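Local coordinates for peroxin 22 (Pichia angusta, PDB 5NKZ), which binds the ubiquitin-conjugating enzyme Pex4p through its soluble domain and is probably involved in peroxisome biogenesis, at residues 30-35 / 101-106; 34-39 / 57-62. All blocks are in the same frame, centred on the assembly; numbering follows the deposited sequence.

Contact 1. Residues 30-35 / 101-106; sequences QSVSLV and INLITL
The flat group that meets the other strand is the carboxamide of Asn102, whose OD1 lies 3.5 Å from Ser33 CB, the carbon standing well off the amide plane. The amide makes no hydrogen bond to Ser33: its ND2 binds the backbone oxygens of Ser99 and Asp122, while Ser33 OG pairs with Ser99 OG. Small and polar, Ser33 fits beneath helix 87-97, where Leu94 and Leu97 cover this face. Val35, further along the same face, sets CG2 3.5 Å from Ile104 CG1.

On the opposite face the side chains that meet across the strands are all aliphatic. Leu103 has CG anti to its carbonyl carbon (chi1 -52°), and this brings CD1 3.7 Å from Val32 CG1 and also against Leu34 CD1. Val32 uses its second branch on Ile101: Val32 CG2 lies 3.7 Å from Ile101 CD1. Beta-branched Val32 and Ile101 suit extended backbone, and the longer leucine fills the space between Val32 and Leu34.

Beneath these side chains the backbones form a parallel ladder. Ser33 N donates to Ile101 O (2.8 Å) and Ser33 O accepts from Leu103 N (2.9 Å, 165° at the hydrogen), with further rungs from Ile101 N to Ser31 O and Val35 N to Leu103 O.

The chemistry is thus divided: one face is apolar packing, the other mixes the Val35-Ile104 contact with two buried polar side chains. Through ND2 the amide joins strand 101-103 to the chain just before it and to the residues leading to strand 124-125.

Contact 2. Residues 34-39 / 57-62; sequences LVLTQK and VILHPS
Leu36, Ile58 and Val57 bury the most surface here, and Leu36 meets Val57 directly, CD1 to CG1 at 3.7 Å. Val57 holds CG1 anti to the backbone N (chi1 164°), which sends that branch to Leu36 and leaves CG2 to lie alongside Leu34 CD2, 4.1 Å away. A valine suits the spot because its two methyls serve two leucines at once; an alanine here would probably open a gap beside Leu34 and Leu36 and leave the Leu36 CD1 methyl without its partner.

Ile58 projects from the other face, its CD1 reaching Val35 CG1 at 4.0 Å. Its backbone bonds both ways, with N donating to Leu34 O (2.8 Å) and O accepting from Leu36 N (3.0 Å), a parallel-strand pattern that Leu36 O continues by accepting from His60 N.

Past the strand ends, Thr37 CG2 makes a CH-pi contact over one face of the His60 ring, 4.0 Å from its centroid, and Pro61 CD lies over the opposite face. Glu87 OE1, hydrogen-bonded to His60 NE2, probably limits how far the ring can turn, while Thr37 OG1 hydrogen-bonds to Asp40.

These are the two strands of a beta-alpha-beta unit whose connection contains helix 46-51. Ile58 and Val35 pack under helix 87-97, Leu36 and Leu59 against Phe68 of helix 65-71, and strands 101-103 and 81-83 flank the pair.

How the contacts relate
Strand 32-36 is common to both contacts, with strand 101-103 paired along one edge in contact 1 and strand 55-59 along the other in contact 2. The two centres lie about 11 Å apart and share Leu34 and Val35; Ser33 also packs on Ile58. Along the chain, 30-35 and 34-39 come first, then 57-62, and 101-106 last, so the contacts close a short and a long excursion onto the same strand. The sheet order 81-83, 55-59, 32-36, 101-103, 124-125, all parallel, resembles that of Rossmann-like folds. Strand 32-36 is its central member, so the two contacts form the middle of the sheet, part of the buried core of the soluble domain.

Contact 1. Residues 30-35 / 101-106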
loop_
_atom_site.group_PDB
_atom_site.type_symbol
_atom_site.label_atom_id
_atom_site.label_comp_id
_atom_site.label_asym_id
_atom_site.label_seq_id
_atom_site.Cartn_x
_atom_site.Cartn_y
_atom_site.Cartn_z
ATOM N N GLN C 30 0.984 -8.638 -18.298
ATOM C CA GLN C 30 0.472 -10.012 -18.384
ATOM C C GLN C 30 0.409 -10.565 -16.945
ATOM O O GLN C 30 1.222 -11.427 -16.585
ATOM C CB GLN C 30 1.452 -10.837 -19.300
ATOM C CG GLN C 30 1.152 -12.326 -19.582
ATOM C CD GLN C 30 2.418 -13.218 -19.624
ATOM O OE1 GLN C 30 2.352 -14.458 -19.698
ATOM N NE2 GLN C 30 3.573 -12.582 -19.576
ATOM N N SER C 31 -0.521 -10.085 -16.106
ATOM C CA SER C 31 -0.376 -10.203 -14.596
ATOM C C SER C 31 -0.564 -11.593 -14.007
ATOM O O SER C 31 -1.628 -12.127 -14.136
ATOM C CB SER C 31 -1.388 -9.275 -13.902
ATOM O OG SER C 31 -0.988 -7.922 -14.015
ATOM N N VAL C 32 0.439 -12.168 -13.359
ATOM C CA VAL C 32 0.332 -13.534 -12.865
ATOM C C VAL C 32 0.811 -13.611 -11.417
ATOM O O VAL C 32 1.881 -13.068 -11.063
ATOM C CB VAL C 32 1.154 -14.536 -13.752
ATOM C CG1 VAL C 32 1.024 -16.000 -13.269
ATOM C CG2 VAL C 32 0.827 -14.350 -15.226
ATOM N N SER C 33 0.003 -14.274 -10.588
ATOM C CA SER C 33 0.404 -14.612 -9.227
ATOM C C SER C 33 0.813 -16.075 -9.207
ATOM O O SER C 33 0.034 -16.945 -9.590
ATOM C CB SER C 33 -0.729 -14.342 -8.197
ATOM O OG SER C 33 -0.921 -12.947 -7.943
ATOM N N LEU C 34 2.016 -16.365 -8.742
ATOM C CA LEU C 34 2.494 -17.730 -8.754
ATOM C C LEU C 34 2.736 -18.217 -7.360
ATOM O O LEU C 34 3.625 -17.694 -6.693
ATOM C CB LEU C 34 3.806 -17.785 -9.570
ATOM C CG LEU C 34 4.531 -19.132 -9.704
ATOM C CD1 LEU C 34 3.571 -20.201 -10.218
ATOM C CD2 LEU C 34 5.745 -18.954 -10.606
ATOM N N VAL C 35 1.986 -19.203 -6.899
ATOM C CA VAL C 35 2.242 -19.692 -5.546
ATOM C C VAL C 35 2.968 -21.000 -5.624
ATOM O O VAL C 35 2.486 -21.973 -6.244
ATOM C CB VAL C 35 1.001 -19.708 -4.554
ATOM C CG1 VAL C 35 -0.078 -18.724 -5.003
ATOM C CG2 VAL C 35 0.386 -21.095 -4.322
ATOM N N ILE C 101 -4.017 -13.749 -13.760
ATOM C CA ILE C 101 -3.801 -15.203 -13.795
ATOM C C ILE C 101 -3.315 -15.690 -12.437
ATOM O O ILE C 101 -2.428 -15.081 -11.833
ATOM C CB ILE C 101 -2.800 -15.615 -14.928
ATOM C CG1 ILE C 101 -3.322 -15.172 -16.325
ATOM C CG2 ILE C 101 -2.548 -17.127 -14.932
ATOM C CD1 ILE C 101 -2.350 -14.335 -17.150
ATOM N N ASN C 102 -3.867 -16.787 -11.957
ATOM C CA ASN C 102 -3.546 -17.199 -10.610
ATOM C C ASN C 102 -3.192 -18.655 -10.665
ATOM O O ASN C 102 -4.053 -19.486 -10.888
ATOM C CB ASN C 102 -4.699 -16.886 -9.603
ATOM C CG ASN C 102 -4.887 -15.381 -9.344
ATOM O OD1 ASN C 102 -4.208 -14.792 -8.480
ATOM N ND2 ASN C 102 -5.794 -14.754 -10.088
ATOM N N LEU C 103 -1.909 -18.947 -10.511
ATOM C CA LEU C 103 -1.399 -20.306 -10.563
ATOM C C LEU C 103 -1.090 -20.799 -9.180
ATOM O O LEU C 103 -0.256 -20.211 -8.476
ATOM C CB LEU C 103 -0.124 -20.371 -11.377
ATOM C CG LEU C 103 -0.206 -19.748 -12.750
ATOM C CD1 LEU C 103 1.218 -19.739 -13.293
ATOM C CD2 LEU C 103 -1.187 -20.527 -13.625
ATOM N N ILE C 104 -1.719 -21.917 -8.834
ATOM C CA ILE C 104 -1.633 -22.478 -7.497
ATOM C C ILE C 104 -2.138 -23.917 -7.538
ATOM O O ILE C 104 -3.245 -24.159 -8.038
ATOM C CB ILE C 104 -2.467 -21.598 -6.493
ATOM C CG1 ILE C 104 -2.749 -22.356 -5.181
ATOM C CG2 ILE C 104 -3.775 -21.074 -7.123
ATOM C CD1 ILE C 104 -3.135 -21.491 -3.988
ATOM N N THR C 105 -1.345 -24.878 -7.076
ATOM C CA THR C 105 -1.881 -26.236 -6.939
ATOM C C THR C 105 -2.433 -26.296 -5.535
ATOM O O THR C 105 -1.663 -26.309 -4.564
ATOM C CB THR C 105 -0.841 -27.355 -7.116
ATOM O OG1 THR C 105 0.303 -27.032 -6.343
ATOM C CG2 THR C 105 -0.424 -27.511 -8.553
ATOM N N LEU C 106 -3.759 -26.316 -5.430
ATOM C CA LEU C 106 -4.424 -26.421 -4.135
ATOM C C LEU C 106 -4.164 -27.788 -3.524
ATOM O O LEU C 106 -4.003 -27.887 -2.311
ATOM C CB LEU C 106 -5.930 -26.169 -4.254
ATOM C CG LEU C 106 -6.361 -24.780 -4.761
ATOM C CD1 LEU C 106 -7.782 -24.762 -5.325
ATOM C CD2 LEU C 106 -6.225 -23.760 -3.663
#

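Contact 2. Residues 34-39 / 57-62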
loop_
_atom_site.group_PDB
_atom_site.type_symbol
_atom_site.label_atom_id
_atom_site.label_comp_id
_atom_site.label_asym_id
_atom_site.label_seq_id
_atom_site.Cartn_x
_atom_site.Cartn_y
_atom_site.Cartn_z
ATOM N N LEU C 34 2.016 -16.365 -8.742
ATOM C CA LEU C 34 2.494 -17.730 -8.754
ATOM C C LEU C 34 2.736 -18.217 -7.360
ATOM O O LEU C 34 3.625 -17.694 -6.693
ATOM C CB LEU C 34 3.806 -17.785 -9.570
ATOM C CG LEU C 34 4.531 -19.132 -9.704
ATOM C CD1 LEU C 34 3.571 -20.201 -10.218
ATOM C CD2 LEU C 34 5.745 -18.954 -10.606
ATOM N N VAL C 35 1.986 -19.203 -6.899
ATOM C CA VAL C 35 2.242 -19.692 -5.546
ATOM C C VAL C 35 2.968 -21.000 -5.624
ATOM O O VAL C 35 2.486 -21.973 -6.244
ATOM C CB VAL C 35 1.001 -19.708 -4.554
ATOM C CG1 VAL C 35 -0.078 -18.724 -5.003
ATOM C CG2 VAL C 35 0.386 -21.095 -4.322
ATOM N N LEU C 36 4.127 -20.989 -4.964
ATOM C CA LEU C 36 5.067 -22.105 -4.944
ATOM C C LEU C 36 5.132 -22.739 -3.557
ATOM O O LEU C 36 5.596 -22.118 -2.614
ATOM C CB LEU C 36 6.473 -21.634 -5.365
ATOM C CG LEU C 36 6.587 -20.926 -6.728
ATOM C CD1 LEU C 36 7.977 -20.336 -6.951
ATOM C CD2 LEU C 36 6.174 -21.867 -7.846
ATOM N N THR C 37 4.631 -23.962 -3.446
ATOM C CA THR C 37 5.054 -24.894 -2.402
ATOM C C THR C 37 6.411 -25.506 -2.773
ATOM O O THR C 37 6.825 -25.444 -3.907
ATOM C CB THR C 37 4.038 -26.052 -2.264
ATOM O OG1 THR C 37 3.885 -26.722 -3.530
ATOM C CG2 THR C 37 2.697 -25.531 -1.827
ATOM N N GLN C 38 7.080 -26.101 -1.782
ATOM C CA GLN C 38 8.170 -27.065 -1.978
ATOM C C GLN C 38 8.093 -27.869 -3.287
ATOM O O GLN C 38 9.027 -27.851 -4.074
ATOM C CB GLN C 38 8.179 -28.031 -0.785
ATOM C CG GLN C 38 8.960 -27.498 0.386
ATOM C CD GLN C 38 10.351 -28.099 0.519
ATOM O OE1 GLN C 38 10.992 -28.476 -0.477
ATOM N NE2 GLN C 38 10.835 -28.183 1.762
ATOM N N LYS C 39 6.954 -28.493 -3.552
ATOM C CA LYS C 39 6.786 -29.375 -4.690
ATOM C C LYS C 39 6.683 -28.547 -5.938
ATOM O O LYS C 39 7.416 -28.757 -6.875
ATOM C CB LYS C 39 5.544 -30.252 -4.541
ATOM C CG LYS C 39 5.663 -31.284 -3.410
ATOM C CD LYS C 39 5.331 -30.716 -2.018
ATOM C CE LYS C 39 4.627 -31.693 -1.070
ATOM N NZ LYS C 39 3.520 -30.975 -0.365
ATOM N N VAL C 57 5.501 -13.805 -7.071
ATOM C CA VAL C 57 5.620 -15.128 -6.490
ATOM C C VAL C 57 5.288 -15.122 -4.984
ATOM O O VAL C 57 5.816 -14.311 -4.202
ATOM C CB VAL C 57 7.062 -15.662 -6.680
ATOM C CG1 VAL C 57 7.359 -16.851 -5.776
ATOM C CG2 VAL C 57 7.311 -16.043 -8.141
ATOM N N ILE C 58 4.495 -16.102 -4.578
ATOM C CA ILE C 58 4.065 -16.253 -3.212
ATOM C C ILE C 58 4.576 -17.592 -2.658
ATOM O O ILE C 58 4.128 -18.665 -3.074
ATOM C CB ILE C 58 2.508 -16.125 -3.163
ATOM C CG1 ILE C 58 2.091 -14.816 -3.863
ATOM C CG2 ILE C 58 1.964 -16.172 -1.724
ATOM C CD1 ILE C 58 0.663 -14.812 -4.335
ATOM N N LEU C 59 5.499 -17.541 -1.707
ATOM C CA LEU C 59 6.039 -18.787 -1.130
ATOM C C LEU C 59 5.186 -19.308 0.023
ATOM O O LEU C 59 4.812 -18.560 0.937
ATOM C CB LEU C 59 7.488 -18.609 -0.662
ATOM C CG LEU C 59 8.381 -17.943 -1.719
ATOM C CD1 LEU C 59 9.627 -17.400 -1.041
ATOM C CD2 LEU C 59 8.715 -18.887 -2.868
ATOM N N HIS C 60 4.883 -20.596 -0.045
ATOM C CA HIS C 60 4.362 -21.363 1.081
ATOM C C HIS C 60 5.267 -21.120 2.295
ATOM O O HIS C 60 6.440 -20.762 2.129
ATOM C CB HIS C 60 4.395 -22.848 0.700
ATOM C CG HIS C 60 3.412 -23.708 1.423
ATOM N ND1 HIS C 60 3.802 -24.730 2.260
ATOM C CD2 HIS C 60 2.058 -23.747 1.385
ATOM C CE1 HIS C 60 2.733 -25.339 2.738
ATOM N NE2 HIS C 60 1.658 -24.758 2.228
ATOM N N PRO C 61 4.726 -21.290 3.517
ATOM C CA PRO C 61 5.577 -21.274 4.712
ATOM C C PRO C 61 6.743 -22.260 4.611
ATOM O O PRO C 61 7.827 -21.957 5.091
ATOM C CB PRO C 61 4.627 -21.704 5.839
ATOM C CG PRO C 61 3.271 -21.374 5.354
ATOM C CD PRO C 61 3.299 -21.431 3.869
ATOM N N SER C 62 6.509 -23.414 3.985
ATOM C CA SER C 62 7.544 -24.459 3.800
ATOM C C SER C 62 8.791 -23.951 3.089
ATOM O O SER C 62 9.874 -24.447 3.356
ATOM C CB SER C 62 7.012 -25.644 2.988
ATOM O OG SER C 62 7.022 -25.324 1.601
#